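Local coordinates for bartonella effector protein (Bep) substrate of VirB T4SS (Bartonella clarridgeiae, PDB 4YK2), which is a Bartonella effector whose BID domain, the part described here, probably serves as the signal for translocation through the VirB type IV secretion system, at residues H32-Q37 against H114-A119; N53-Q58 against E81-L86; R43-V48 against S107-A112. All coordinates share one frame; numbering follows the deposited sequence.

Contact 1 of 3, residues H32-Q37 against H114-A119; sequences HSIQEQ and HKYADA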
ATOM      1  N   HIS A  32     -13.292   9.474  -0.120  1.00 34.69           N
ATOM      2  CA  HIS A  32     -13.128   8.908  -1.452  1.00 33.62           C
ATOM      3  C   HIS A  32     -11.667   8.599  -1.792  1.00 30.58           C
ATOM      4  O   HIS A  32     -11.366   7.535  -2.326  1.00 29.59           O
ATOM      5  CB  HIS A  32     -13.707   9.848  -2.510  1.00 31.27           C
ATOM      6  CG  HIS A  32     -13.412   9.420  -3.910  1.00 29.99           C
ATOM      7  ND1 HIS A  32     -14.112   8.416  -4.545  1.00 32.47           N
ATOM      8  CD2 HIS A  32     -12.483   9.853  -4.798  1.00 31.92           C
ATOM      9  CE1 HIS A  32     -13.628   8.249  -5.764  1.00 35.88           C
ATOM     10  NE2 HIS A  32     -12.638   9.107  -5.942  1.00 32.13           N
ATOM     11  N   SER A  33     -10.758   9.522  -1.496  1.00 29.46           N
ATOM     12  CA  SER A  33      -9.363   9.302  -1.850  1.00 32.76           C
ATOM     13  C   SER A  33      -8.746   8.187  -0.990  1.00 32.53           C
ATOM     14  O   SER A  33      -7.846   7.467  -1.442  1.00 34.08           O
ATOM     15  CB  SER A  33      -8.555  10.580  -1.696  1.00 37.25           C
ATOM     16  OG  SER A  33      -8.616  11.040  -0.358  1.00 48.65           O
ATOM     17  N   ILE A  34      -9.216   8.062   0.249  1.00 31.80           N
ATOM     18  CA  ILE A  34      -8.795   6.958   1.112  1.00 34.57           C
ATOM     19  C   ILE A  34      -9.237   5.639   0.500  1.00 35.97           C
ATOM     20  O   ILE A  34      -8.446   4.700   0.361  1.00 30.75           O
ATOM     21  CB  ILE A  34      -9.348   7.103   2.534  1.00 28.83           C
ATOM     22  CG1 ILE A  34      -8.693   8.293   3.231  1.00 30.05           C
ATOM     23  CG2 ILE A  34      -9.130   5.799   3.335  1.00 31.30           C
ATOM     24  CD1 ILE A  34      -9.258   8.578   4.612  1.00 29.10           C
ATOM     25  N   GLN A  35     -10.508   5.582   0.120  1.00 33.48           N
ATOM     26  CA  GLN A  35     -11.071   4.364  -0.430  1.00 34.64           C
ATOM     27  C   GLN A  35     -10.402   3.953  -1.744  1.00 34.72           C
ATOM     28  O   GLN A  35     -10.122   2.773  -1.950  1.00 28.27           O
ATOM     29  CB  GLN A  35     -12.566   4.523  -0.626  1.00 36.52           C
ATOM     30  CG  GLN A  35     -13.270   3.271  -1.086  1.00 37.70           C
ATOM     31  CD  GLN A  35     -14.755   3.507  -1.298  1.00 53.75           C
ATOM     32  OE1 GLN A  35     -15.601   2.769  -0.774  1.00 54.86           O
ATOM     33  NE2 GLN A  35     -15.082   4.544  -2.061  1.00 49.61           N
ATOM     34  N   GLU A  36     -10.131   4.914  -2.623  1.00 27.08           N
ATOM     35  CA  GLU A  36      -9.464   4.589  -3.877  1.00 27.56           C
ATOM     36  C   GLU A  36      -8.041   4.042  -3.674  1.00 25.35           C
ATOM     37  O   GLU A  36      -7.592   3.190  -4.437  1.00 25.58           O
ATOM     38  CB  GLU A  36      -9.410   5.816  -4.798  1.00 32.38           C
ATOM     39  CG  GLU A  36     -10.738   6.113  -5.511  1.00 54.48           C
ATOM     40  CD  GLU A  36     -11.303   4.897  -6.252  1.00 70.75           C
ATOM     41  OE1 GLU A  36     -10.686   4.463  -7.254  1.00 74.43           O
ATOM     42  OE2 GLU A  36     -12.365   4.375  -5.829  1.00 73.62           O
ATOM     43  N   GLN A  37      -7.323   4.548  -2.674  1.00 23.13           N
ATOM     44  CA  GLN A  37      -5.979   4.028  -2.404  1.00 26.20           C
ATOM     45  C   GLN A  37      -6.047   2.625  -1.824  1.00 26.81           C
ATOM     46  O   GLN A  37      -5.231   1.771  -2.175  1.00 27.31           O
ATOM     47  CB  GLN A  37      -5.207   4.952  -1.465  1.00 24.75           C
ATOM     48  CG  GLN A  37      -4.874   6.304  -2.121  1.00 29.53           C
ATOM     49  CD  GLN A  37      -4.257   6.137  -3.494  1.00 30.80           C
ATOM     50  OE1 GLN A  37      -3.365   5.305  -3.689  1.00 32.61           O
ATOM     51  NE2 GLN A  37      -4.722   6.928  -4.457  1.00 30.59           N
ATOM     52  N   HIS A 114       1.900   5.634   0.346  1.00 25.75           N
ATOM     53  CA  HIS A 114       2.176   7.034   0.689  1.00 25.80           C
ATOM     54  C   HIS A 114       0.934   7.906   0.458  1.00 29.79           C
ATOM     55  O   HIS A 114       0.619   8.773   1.278  1.00 26.90           O
ATOM     56  CB  HIS A 114       3.354   7.588  -0.118  1.00 32.01           C
ATOM     57  CG  HIS A 114       4.698   7.295   0.480  1.00 48.22           C
ATOM     58  ND1 HIS A 114       5.173   7.938   1.605  1.00 53.40           N
ATOM     59  CD2 HIS A 114       5.678   6.437   0.096  1.00 47.71           C
ATOM     60  CE1 HIS A 114       6.377   7.476   1.898  1.00 50.61           C
ATOM     61  NE2 HIS A 114       6.710   6.569   0.994  1.00 39.29           N
ATOM     62  N   LYS A 115       0.228   7.675  -0.646  1.00 25.57           N
ATOM     63  CA  LYS A 115      -1.013   8.418  -0.924  1.00 27.88           C
ATOM     64  C   LYS A 115      -2.096   8.128   0.113  1.00 31.08           C
ATOM     65  O   LYS A 115      -2.785   9.038   0.566  1.00 28.61           O
ATOM     66  CB  LYS A 115      -1.534   8.096  -2.320  1.00 27.39           C
ATOM     67  CG  LYS A 115      -0.703   8.708  -3.433  1.00 33.68           C
ATOM     68  CD  LYS A 115      -1.320   8.446  -4.791  1.00 36.87           C
ATOM     69  CE  LYS A 115      -0.398   8.954  -5.899  1.00 48.29           C
ATOM     70  NZ  LYS A 115      -0.733   8.360  -7.222  1.00 50.77           N
ATOM     71  N   TYR A 116      -2.240   6.856   0.481  1.00 26.58           N
ATOM     72  CA  TYR A 116      -3.157   6.448   1.538  1.00 24.08           C
ATOM     73  C   TYR A 116      -2.833   7.176   2.844  1.00 25.77           C
ATOM     74  O   TYR A 116      -3.711   7.780   3.470  1.00 25.87           O
ATOM     75  CB  TYR A 116      -3.088   4.922   1.722  1.00 20.42           C
ATOM     76  CG  TYR A 116      -3.839   4.398   2.921  1.00 24.66           C
ATOM     77  CD1 TYR A 116      -5.210   4.167   2.863  1.00 25.88           C
ATOM     78  CD2 TYR A 116      -3.173   4.108   4.106  1.00 27.64           C
ATOM     79  CE1 TYR A 116      -5.891   3.686   3.953  1.00 26.66           C
ATOM     80  CE2 TYR A 116      -3.847   3.626   5.202  1.00 26.37           C
ATOM     81  CZ  TYR A 116      -5.206   3.411   5.117  1.00 27.72           C
ATOM     82  OH  TYR A 116      -5.873   2.924   6.211  1.00 31.89           O
ATOM     83  N   ALA A 117      -1.564   7.141   3.237  1.00 22.35           N
ATOM     84  CA  ALA A 117      -1.113   7.817   4.456  1.00 24.23           C
ATOM     85  C   ALA A 117      -1.374   9.320   4.427  1.00 24.55           C
ATOM     86  O   ALA A 117      -1.776   9.894   5.433  1.00 27.00           O
ATOM     87  CB  ALA A 117       0.357   7.563   4.682  1.00 28.42           C
ATOM     88  N   ASP A 118      -1.114   9.955   3.287  1.00 26.23           N
ATOM     89  CA  ASP A 118      -1.365  11.384   3.126  1.00 29.46           C
ATOM     90  C   ASP A 118      -2.843  11.704   3.277  1.00 32.76           C
ATOM     91  O   ASP A 118      -3.207  12.712   3.880  1.00 34.87           O
ATOM     92  CB  ASP A 118      -0.885  11.882   1.758  1.00 36.64           C
ATOM     93  CG  ASP A 118       0.630  11.982   1.661  1.00 44.51           C
ATOM     94  OD1 ASP A 118       1.310  11.841   2.696  1.00 50.45           O
ATOM     95  OD2 ASP A 118       1.136  12.217   0.542  1.00 47.90           O
ATOM     96  N   ALA A 119      -3.692  10.849   2.712  1.00 31.90           N
ATOM     97  CA  ALA A 119      -5.133  11.074   2.755  1.00 37.54           C
ATOM     98  C   ALA A 119      -5.643  10.897   4.178  1.00 39.71           C
ATOM     99  O   ALA A 119      -6.482  11.666   4.641  1.00 35.63           O
ATOM    100  CB  ALA A 119      -5.854  10.136   1.805  1.00 30.68           C
TER
HETATM  101  O   HOH W   1      -3.880   7.712  -7.138  1.00 53.37           O
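Gln-37 meets Lys-115 and Tyr-116 along its whole length. Its CB lies 3.8 Å from Tyr-116 CB and approaches the edge of the phenol ring near the ring plane. CG, the next atom out, rests 3.7 Å from Tyr-116 N. There the chain bends (chi2 -49°), which turns the amide onto the aliphatic part of Lys-115: CD is 3.6 Å from Lys-115 CB, OE1 lies beside the same CB, and NE2 packs against Lys-115 CD. No direct hydrogen bond joins the two segments. Instead, one water accepts from both tips, at 2.9 Å from Gln-37 NE2 and 3.2 Å from Lys-115 NZ, and so links the two polar ends beyond the packing of the amide on the lysine methylenes.

One turn away, Ala-119 CB fits between Ser-33 and Ile-34, with Ile-34 CG1 3.7 Å from it. The other branch of Ile-34, CG2, stands 3.9 Å from Tyr-116 CE1, oblique to the ring. Ser-33 OG touches the same alanine methyl, but its hydrogen bond runs back to Ser-30 O in its own helix.

The two short axes run antiparallel at 157° and come within 8.8 Å, consistent with a residue as small as Ala-119 at the interface. Helix 21-49 thus packs on helix 106-123, whose Tyr-116 also touches His-63 of helix 56-64 and whose Ala-117 touches Thr-69 of helix 69-78.

Contact 2 of 3, residues N53-Q58 against E81-L86; sequences NQLANQ and ESFAKL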
ATOM      1  N   ASN A  53      -4.629  -8.715   0.737  1.00 20.23           N
ATOM      2  CA  ASN A  53      -4.628  -8.184   2.100  1.00 21.09           C
ATOM      3  C   ASN A  53      -3.339  -8.486   2.866  1.00 23.16           C
ATOM      4  O   ASN A  53      -3.339  -8.493   4.094  1.00 20.75           O
ATOM      5  CB  ASN A  53      -5.832  -8.730   2.872  1.00 18.31           C
ATOM      6  CG  ASN A  53      -7.147  -8.314   2.243  1.00 22.86           C
ATOM      7  OD1 ASN A  53      -7.353  -7.136   1.931  1.00 28.78           O
ATOM      8  ND2 ASN A  53      -8.020  -9.279   2.009  1.00 26.34           N
ATOM      9  N   GLN A  54      -2.243  -8.724   2.147  1.00 19.97           N
ATOM     10  CA  GLN A  54      -0.972  -9.100   2.785  1.00 23.91           C
ATOM     11  C   GLN A  54      -0.540  -8.106   3.877  1.00 24.00           C
ATOM     12  O   GLN A  54      -0.084  -8.494   4.963  1.00 18.81           O
ATOM     13  CB  GLN A  54       0.144  -9.215   1.729  1.00 19.48           C
ATOM     14  CG  GLN A  54       1.428  -9.842   2.282  1.00 17.78           C
ATOM     15  CD  GLN A  54       1.210 -11.293   2.645  1.00 23.23           C
ATOM     16  OE1 GLN A  54       0.852 -12.098   1.797  1.00 25.20           O
ATOM     17  NE2 GLN A  54       1.368 -11.620   3.914  1.00 24.32           N
ATOM     18  N   LEU A  55      -0.708  -6.818   3.598  1.00 20.56           N
ATOM     19  CA  LEU A  55      -0.211  -5.787   4.499  1.00 18.40           C
ATOM     20  C   LEU A  55      -1.298  -5.160   5.368  1.00 23.73           C
ATOM     21  O   LEU A  55      -1.139  -4.019   5.819  1.00 22.74           O
ATOM     22  CB  LEU A  55       0.487  -4.688   3.704  1.00 17.88           C
ATOM     23  CG  LEU A  55       1.616  -5.148   2.789  1.00 17.66           C
ATOM     24  CD1 LEU A  55       2.124  -3.965   1.961  1.00 19.08           C
ATOM     25  CD2 LEU A  55       2.790  -5.841   3.566  1.00 18.40           C
ATOM     26  N   ALA A  56      -2.385  -5.897   5.609  1.00 20.77           N
ATOM     27  CA  ALA A  56      -3.484  -5.396   6.453  1.00 22.95           C
ATOM     28  C   ALA A  56      -2.987  -4.841   7.799  1.00 20.81           C
ATOM     29  O   ALA A  56      -3.414  -3.771   8.233  1.00 20.11           O
ATOM     30  CB  ALA A  56      -4.533  -6.511   6.693  1.00 16.06           C
ATOM     31  N   ASN A  57      -2.088  -5.566   8.460  1.00 18.05           N
ATOM     32  CA  ASN A  57      -1.543  -5.094   9.733  1.00 22.29           C
ATOM     33  C   ASN A  57      -0.910  -3.718   9.577  1.00 22.68           C
ATOM     34  O   ASN A  57      -1.201  -2.795  10.344  1.00 21.33           O
ATOM     35  CB  ASN A  57      -0.494  -6.066  10.292  1.00 16.37           C
ATOM     36  CG  ASN A  57      -1.096  -7.390  10.751  1.00 24.27           C
ATOM     37  OD1 ASN A  57      -2.308  -7.538  10.865  1.00 24.07           O
ATOM     38  ND2 ASN A  57      -0.234  -8.353  11.030  1.00 26.63           N
ATOM     39  N   GLN A  58      -0.042  -3.595   8.580  1.00 21.07           N
ATOM     40  CA  GLN A  58       0.708  -2.364   8.370  1.00 21.12           C
ATOM     41  C   GLN A  58      -0.205  -1.204   7.989  1.00 18.87           C
ATOM     42  O   GLN A  58       0.038  -0.063   8.379  1.00 19.68           O
ATOM     43  CB  GLN A  58       1.780  -2.562   7.288  1.00 19.84           C
ATOM     44  CG  GLN A  58       3.027  -3.342   7.759  1.00 17.92           C
ATOM     45  CD  GLN A  58       2.746  -4.831   7.965  1.00 21.36           C
ATOM     46  OE1 GLN A  58       1.850  -5.405   7.345  1.00 20.69           O
ATOM     47  NE2 GLN A  58       3.498  -5.446   8.861  1.00 18.17           N
ATOM     48  N   GLU A  81      10.520  -8.978   1.064  1.00 23.58           N
ATOM     49  CA  GLU A  81      10.226 -10.341   1.509  0.52 24.92           C
ATOM     50  C   GLU A  81      10.311 -10.456   3.046  1.00 25.26           C
ATOM     51  O   GLU A  81      10.007 -11.495   3.610  1.00 25.00           O
ATOM     52  CB  GLU A  81      11.131 -11.367   0.778  0.52 24.98           C
ATOM     53  CG  GLU A  81      10.625 -11.623  -0.674  0.52 23.68           C
ATOM     54  CD  GLU A  81      11.311 -12.766  -1.431  0.52 29.20           C
ATOM     55  OE1 GLU A  81      12.559 -12.864  -1.367  0.52 27.60           O
ATOM     56  OE2 GLU A  81      10.595 -13.554  -2.116  0.52 17.74           O
ATOM     57  N   SER A  82      10.638  -9.360   3.724  1.00 24.73           N
ATOM     58  CA  SER A  82      10.417  -9.273   5.174  1.00 24.70           C
ATOM     59  C   SER A  82       8.942  -9.462   5.505  1.00 24.88           C
ATOM     60  O   SER A  82       8.601 -10.008   6.548  1.00 22.35           O
ATOM     61  CB  SER A  82      10.875  -7.916   5.732  1.00 23.10           C
ATOM     62  OG  SER A  82      12.285  -7.823   5.731  1.00 33.00           O
ATOM     63  N   PHE A  83       8.054  -8.986   4.627  1.00 17.93           N
ATOM     64  CA  PHE A  83       6.625  -9.082   4.903  1.00 16.88           C
ATOM     65  C   PHE A  83       6.060 -10.452   4.513  1.00 21.33           C
ATOM     66  O   PHE A  83       5.269 -11.047   5.250  1.00 22.10           O
ATOM     67  CB  PHE A  83       5.859  -7.950   4.177  1.00 18.01           C
ATOM     68  CG  PHE A  83       6.230  -6.570   4.658  1.00 23.75           C
ATOM     69  CD1 PHE A  83       5.917  -6.165   5.950  1.00 23.99           C
ATOM     70  CD2 PHE A  83       6.882  -5.678   3.823  1.00 25.24           C
ATOM     71  CE1 PHE A  83       6.267  -4.906   6.405  1.00 22.26           C
ATOM     72  CE2 PHE A  83       7.215  -4.403   4.264  1.00 25.23           C
ATOM     73  CZ  PHE A  83       6.902  -4.013   5.552  1.00 25.42           C
ATOM     74  N   ALA A  84       6.458 -10.939   3.344  1.00 21.35           N
ATOM     75  CA  ALA A  84       6.023 -12.238   2.842  1.00 23.93           C
ATOM     76  C   ALA A  84       6.849 -12.555   1.614  1.00 21.07           C
ATOM     77  O   ALA A  84       7.454 -11.663   1.029  1.00 24.21           O
ATOM     78  CB  ALA A  84       4.533 -12.233   2.494  1.00 24.24           C
ATOM     79  N   LYS A  85       6.863 -13.821   1.213  1.00 21.28           N
ATOM     80  CA  LYS A  85       7.501 -14.207  -0.043  1.00 24.56           C
ATOM     81  C   LYS A  85       6.824 -13.488  -1.214  1.00 24.71           C
ATOM     82  O   LYS A  85       5.605 -13.342  -1.227  1.00 23.45           O
ATOM     83  CB  LYS A  85       7.424 -15.727  -0.235  1.00 25.61           C
ATOM     84  CG  LYS A  85       8.111 -16.218  -1.492  1.00 36.66           C
ATOM     85  CD  LYS A  85       8.344 -17.715  -1.441  1.00 49.37           C
ATOM     86  CE  LYS A  85       7.169 -18.461  -2.015  1.00 56.13           C
ATOM     87  NZ  LYS A  85       7.035 -18.178  -3.469  1.00 63.70           N
ATOM     88  N   LEU A  86       7.606 -13.026  -2.183  1.00 21.94           N
ATOM     89  CA  LEU A  86       7.021 -12.392  -3.364  1.00 25.55           C
ATOM     90  C   LEU A  86       6.289 -13.424  -4.213  1.00 25.77           C
ATOM     91  O   LEU A  86       6.642 -14.612  -4.199  1.00 24.25           O
ATOM     92  CB  LEU A  86       8.095 -11.705  -4.201  1.00 25.21           C
ATOM     93  CG  LEU A  86       8.877 -10.563  -3.557  1.00 30.90           C
ATOM     94  CD1 LEU A  86       9.869  -9.996  -4.557  1.00 33.39           C
ATOM     95  CD2 LEU A  86       7.942  -9.489  -3.055  1.00 27.12           C
TER
HETATM   96  O   HOH W   2       2.831 -10.205   6.034  1.00 43.50           O
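Phe-83 receives Leu-55 over one face of its ring. The methyl CD2 of Leu-55 lies 4.1 Å from the ring centroid and 28° off the normal, the geometry of a CH-pi contact, and its nearest ring atom is Phe-83 CG at 3.7 Å. Gln-58 reaches the same ring through its side-chain amide: NE2 is 3.7 Å from Phe-83 CE1, oblique to the ring, with the amide and ring planes 64° apart. No direct hydrogen bond crosses between the segments; the Gln-58 amide packs on the ring by van der Waals contact.

Beside the ring, Gln-54 lays its amide against the methyl of Ala-84, with CD 3.5 Å from Ala-84 CB. CG opposite the backbone N, then a bend at chi2, brings the amide there. A water then completes the link, accepting from Gln-54 NE2 at 2.9 Å and donating to Phe-83 O at 2.7 Å.

The next shell sets these groups in place. A type I beta turn from Asn-53 to Ala-56 leads into helix 56-64, with Leu-55 at its N-cap position. Further out, Phe-83 leans on Thr-75 and Leu-76 of helix 69-78, while Gln-54 and Ala-84 both touch Phe-49 at the end of helix 21-49.

This surface contact joins the turn before helix 56-64 to the loop after helix 69-78. Chemically, the ring takes a leucine methyl over one face and a glutamine amide obliquely, while the Gln-54 amide is linked through water. Gln-54 NE2 and Phe-83 O, 4.2 Å apart, are too distant for a direct hydrogen bond, so the join rests on van der Waals packing and a water-mediated link in place of direct polar bonds.

Contact 3 of 3, residues R43-V48 against S107-A112; sequences RLSQIV and SKLVEA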
ATOM      1  N   ARG A  43      -5.105  -4.267  -5.098  1.00 26.22           N
ATOM      2  CA  ARG A  43      -4.784  -4.719  -6.453  1.00 26.38           C
ATOM      3  C   ARG A  43      -3.291  -4.967  -6.607  1.00 24.48           C
ATOM      4  O   ARG A  43      -2.865  -6.009  -7.122  1.00 25.07           O
ATOM      5  CB  ARG A  43      -5.249  -3.694  -7.501  1.00 25.96           C
ATOM      6  CG  ARG A  43      -5.220  -4.228  -8.943  1.00 29.79           C
ATOM      7  CD  ARG A  43      -5.517  -3.134  -9.995  1.00 27.65           C
ATOM      8  NE  ARG A  43      -4.483  -2.097  -9.980  1.00 30.82           N
ATOM      9  CZ  ARG A  43      -3.329  -2.173 -10.644  1.00 34.96           C
ATOM     10  NH1 ARG A  43      -3.052  -3.239 -11.381  1.00 31.66           N
ATOM     11  NH2 ARG A  43      -2.446  -1.182 -10.572  1.00 32.19           N
ATOM     12  N   LEU A  44      -2.493  -4.019  -6.134  1.00 21.21           N
ATOM     13  CA  LEU A  44      -1.037  -4.155  -6.208  1.00 21.12           C
ATOM     14  C   LEU A  44      -0.476  -5.228  -5.259  1.00 24.03           C
ATOM     15  O   LEU A  44       0.512  -5.896  -5.588  1.00 21.52           O
ATOM     16  CB  LEU A  44      -0.384  -2.804  -5.925  1.00 19.46           C
ATOM     17  CG  LEU A  44      -0.671  -1.737  -6.996  1.00 20.56           C
ATOM     18  CD1 LEU A  44      -0.229  -0.379  -6.502  1.00 20.11           C
ATOM     19  CD2 LEU A  44       0.038  -2.054  -8.313  1.00 24.49           C
ATOM     20  N   SER A  45      -1.097  -5.398  -4.094  1.00 21.54           N
ATOM     21  CA  SER A  45      -0.636  -6.414  -3.131  1.00 22.74           C
ATOM     22  C   SER A  45      -0.866  -7.830  -3.669  1.00 24.06           C
ATOM     23  O   SER A  45      -0.070  -8.747  -3.426  1.00 21.73           O
ATOM     24  CB  SER A  45      -1.339  -6.250  -1.771  1.00 26.68           C
ATOM     25  OG  SER A  45      -0.927  -5.054  -1.104  1.00 27.42           O
ATOM     26  N   GLN A  46      -1.970  -8.001  -4.384  1.00 17.87           N
ATOM     27  CA  GLN A  46      -2.236  -9.249  -5.086  1.00 22.34           C
ATOM     28  C   GLN A  46      -1.093  -9.563  -6.058  1.00 27.26           C
ATOM     29  O   GLN A  46      -0.627 -10.711  -6.132  1.00 23.06           O
ATOM     30  CB  GLN A  46      -3.581  -9.177  -5.819  1.00 21.54           C
ATOM     31  CG  GLN A  46      -3.844 -10.332  -6.802  1.00 32.66           C
ATOM     32  CD  GLN A  46      -3.840 -11.700  -6.136  1.00 47.16           C
ATOM     33  OE1 GLN A  46      -4.196 -11.840  -4.961  1.00 48.62           O
ATOM     34  NE2 GLN A  46      -3.438 -12.723  -6.891  1.00 47.94           N
ATOM     35  N   ILE A  47      -0.627  -8.549  -6.785  1.00 25.09           N
ATOM     36  CA  ILE A  47       0.451  -8.747  -7.758  1.00 24.30           C
ATOM     37  C   ILE A  47       1.797  -9.003  -7.081  1.00 25.85           C
ATOM     38  O   ILE A  47       2.555  -9.892  -7.484  1.00 25.68           O
ATOM     39  CB  ILE A  47       0.566  -7.540  -8.717  1.00 27.51           C
ATOM     40  CG1 ILE A  47      -0.735  -7.352  -9.511  1.00 29.20           C
ATOM     41  CG2 ILE A  47       1.742  -7.743  -9.659  1.00 24.70           C
ATOM     42  CD1 ILE A  47      -0.817  -6.021 -10.286  1.00 27.46           C
ATOM     43  N   VAL A  48       2.104  -8.213  -6.057  1.00 22.31           N
ATOM     44  CA  VAL A  48       3.397  -8.308  -5.387  1.00 23.48           C
ATOM     45  C   VAL A  48       3.498  -9.580  -4.524  1.00 20.62           C
ATOM     46  O   VAL A  48       4.511 -10.274  -4.557  1.00 23.32           O
ATOM     47  CB  VAL A  48       3.662  -7.043  -4.533  1.00 22.65           C
ATOM     48  CG1 VAL A  48       4.910  -7.222  -3.678  1.00 21.71           C
ATOM     49  CG2 VAL A  48       3.786  -5.813  -5.422  1.00 20.75           C
ATOM     50  N   SER A 107       7.347  -0.534  -6.586  1.00 24.72           N
ATOM     51  CA  SER A 107       7.389   0.927  -6.617  1.00 30.35           C
ATOM     52  C   SER A 107       5.979   1.555  -6.532  1.00 29.23           C
ATOM     53  O   SER A 107       5.739   2.455  -5.724  1.00 24.28           O
ATOM     54  CB  SER A 107       8.110   1.402  -7.885  1.00 31.57           C
ATOM     55  OG  SER A 107       8.247   2.808  -7.896  1.00 38.54           O
ATOM     56  N   LYS A 108       5.040   1.058  -7.335  1.00 28.85           N
ATOM     57  CA  LYS A 108       3.701   1.640  -7.328  0.57 31.80           C
ATOM     58  C   LYS A 108       2.943   1.281  -6.046  1.00 26.80           C
ATOM     59  O   LYS A 108       2.123   2.070  -5.578  1.00 25.17           O
ATOM     60  CB  LYS A 108       2.913   1.210  -8.571  0.57 32.88           C
ATOM     61  CG  LYS A 108       3.282   1.991  -9.852  0.57 35.22           C
ATOM     62  CD  LYS A 108       2.726   3.421  -9.850  0.57 36.30           C
ATOM     63  CE  LYS A 108       2.988   4.140 -11.177  0.57 33.36           C
ATOM     64  NZ  LYS A 108       2.208   5.404 -11.297  0.57 31.62           N
ATOM     65  N   LEU A 109       3.228   0.120  -5.461  1.00 21.66           N
ATOM     66  CA  LEU A 109       2.616  -0.239  -4.181  1.00 22.36           C
ATOM     67  C   LEU A 109       3.069   0.745  -3.086  1.00 22.41           C
ATOM     68  O   LEU A 109       2.259   1.238  -2.302  1.00 26.26           O
ATOM     69  CB  LEU A 109       2.962  -1.688  -3.792  1.00 18.07           C
ATOM     70  CG  LEU A 109       2.470  -2.215  -2.436  1.00 21.24           C
ATOM     71  CD1 LEU A 109       0.972  -1.999  -2.250  1.00 18.95           C
ATOM     72  CD2 LEU A 109       2.815  -3.705  -2.276  1.00 17.10           C
ATOM     73  N   VAL A 110       4.363   1.045  -3.048  1.00 22.07           N
ATOM     74  CA  VAL A 110       4.879   2.046  -2.112  1.00 21.71           C
ATOM     75  C   VAL A 110       4.191   3.418  -2.316  1.00 25.15           C
ATOM     76  O   VAL A 110       3.801   4.081  -1.350  1.00 22.36           O
ATOM     77  CB  VAL A 110       6.417   2.152  -2.244  1.00 24.62           C
ATOM     78  CG1 VAL A 110       6.971   3.329  -1.453  1.00 24.83           C
ATOM     79  CG2 VAL A 110       7.087   0.810  -1.818  1.00 22.51           C
ATOM     80  N   GLU A 111       4.029   3.838  -3.566  1.00 23.29           N
ATOM     81  CA  GLU A 111       3.393   5.130  -3.831  1.00 26.80           C
ATOM     82  C   GLU A 111       1.956   5.153  -3.349  1.00 24.90           C
ATOM     83  O   GLU A 111       1.492   6.156  -2.814  1.00 26.23           O
ATOM     84  CB  GLU A 111       3.433   5.473  -5.319  1.00 29.56           C
ATOM     85  CG  GLU A 111       4.810   5.821  -5.825  1.00 44.57           C
ATOM     86  CD  GLU A 111       4.781   6.408  -7.225  1.00 52.26           C
ATOM     87  OE1 GLU A 111       3.782   7.081  -7.578  1.00 53.13           O
ATOM     88  OE2 GLU A 111       5.754   6.189  -7.969  1.00 51.04           O
ATOM     89  N   ALA A 112       1.247   4.048  -3.528  1.00 24.54           N
ATOM     90  CA  ALA A 112      -0.152   4.000  -3.128  1.00 25.38           C
ATOM     91  C   ALA A 112      -0.275   4.060  -1.609  1.00 28.90           C
ATOM     92  O   ALA A 112      -1.202   4.666  -1.077  1.00 28.02           O
ATOM     93  CB  ALA A 112      -0.820   2.759  -3.671  1.00 25.62           C
TER
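With chi1 at 177°, Leu-109 swings CG opposite its own N, and with chi2 at 52° this spreads its two methyls across the facing helix. CD1 comes to 4.0 Å from Leu-44 CB and 3.8 Å from Ser-45 OG, while CD2 meets Val-48 CG2 at 3.9 Å. Leu-44 adopts the other common leucine shape, with CG anti to the carbonyl carbon, which carries CD1 to the opposing backbone: that methyl is 3.5 Å from Lys-108 O and 3.6 Å from Leu-109 N. The same methyl grazes Ala-112 CB at 4.3 Å and approaches Lys-108 CB.

Ser-45 OG is the polar side-chain atom among leucine and valine methyls. It is hydrogen-bonded to Ile-41 O one turn earlier, so its hydroxyl has a partner within its own helix while its oxygen packs on the Leu-109 methyls.

The segment axes approach to 9.5 Å at 148° between their directions, and no hydrogen bond spans them. Five of the six touching residues are buried. Leu-109 also touches Ile-41 and, from helix 69-78, Leu-76, which places it among three helices. Interlocking of leucine, valine and alanine between antiparallel helices is the core packing expected of the conserved four-helix bundle, topped with a hook, of the BID domain.

From the N terminus, helix 21-49 supplies first 32-37 and then 43-48, and both await helix 106-123 near the end of the modelled chain. Contact 1 closes the longest loop; contact 3 lies within it, and contact 2, between 53-58 and 81-86, closes the shortest, inside both. The three are therefore concentric, with no crossing. Contacts 1 and 3 join the same two helices, their centres 13 Å apart, and meet where Gln-37 packs near Ala-112. Contact 2 ties the start of helix 56-64 to the loop after helix 69-78, and adjoins contact 3 where Leu-86 packs against Val-48. Contacts 1 and 2 do not touch.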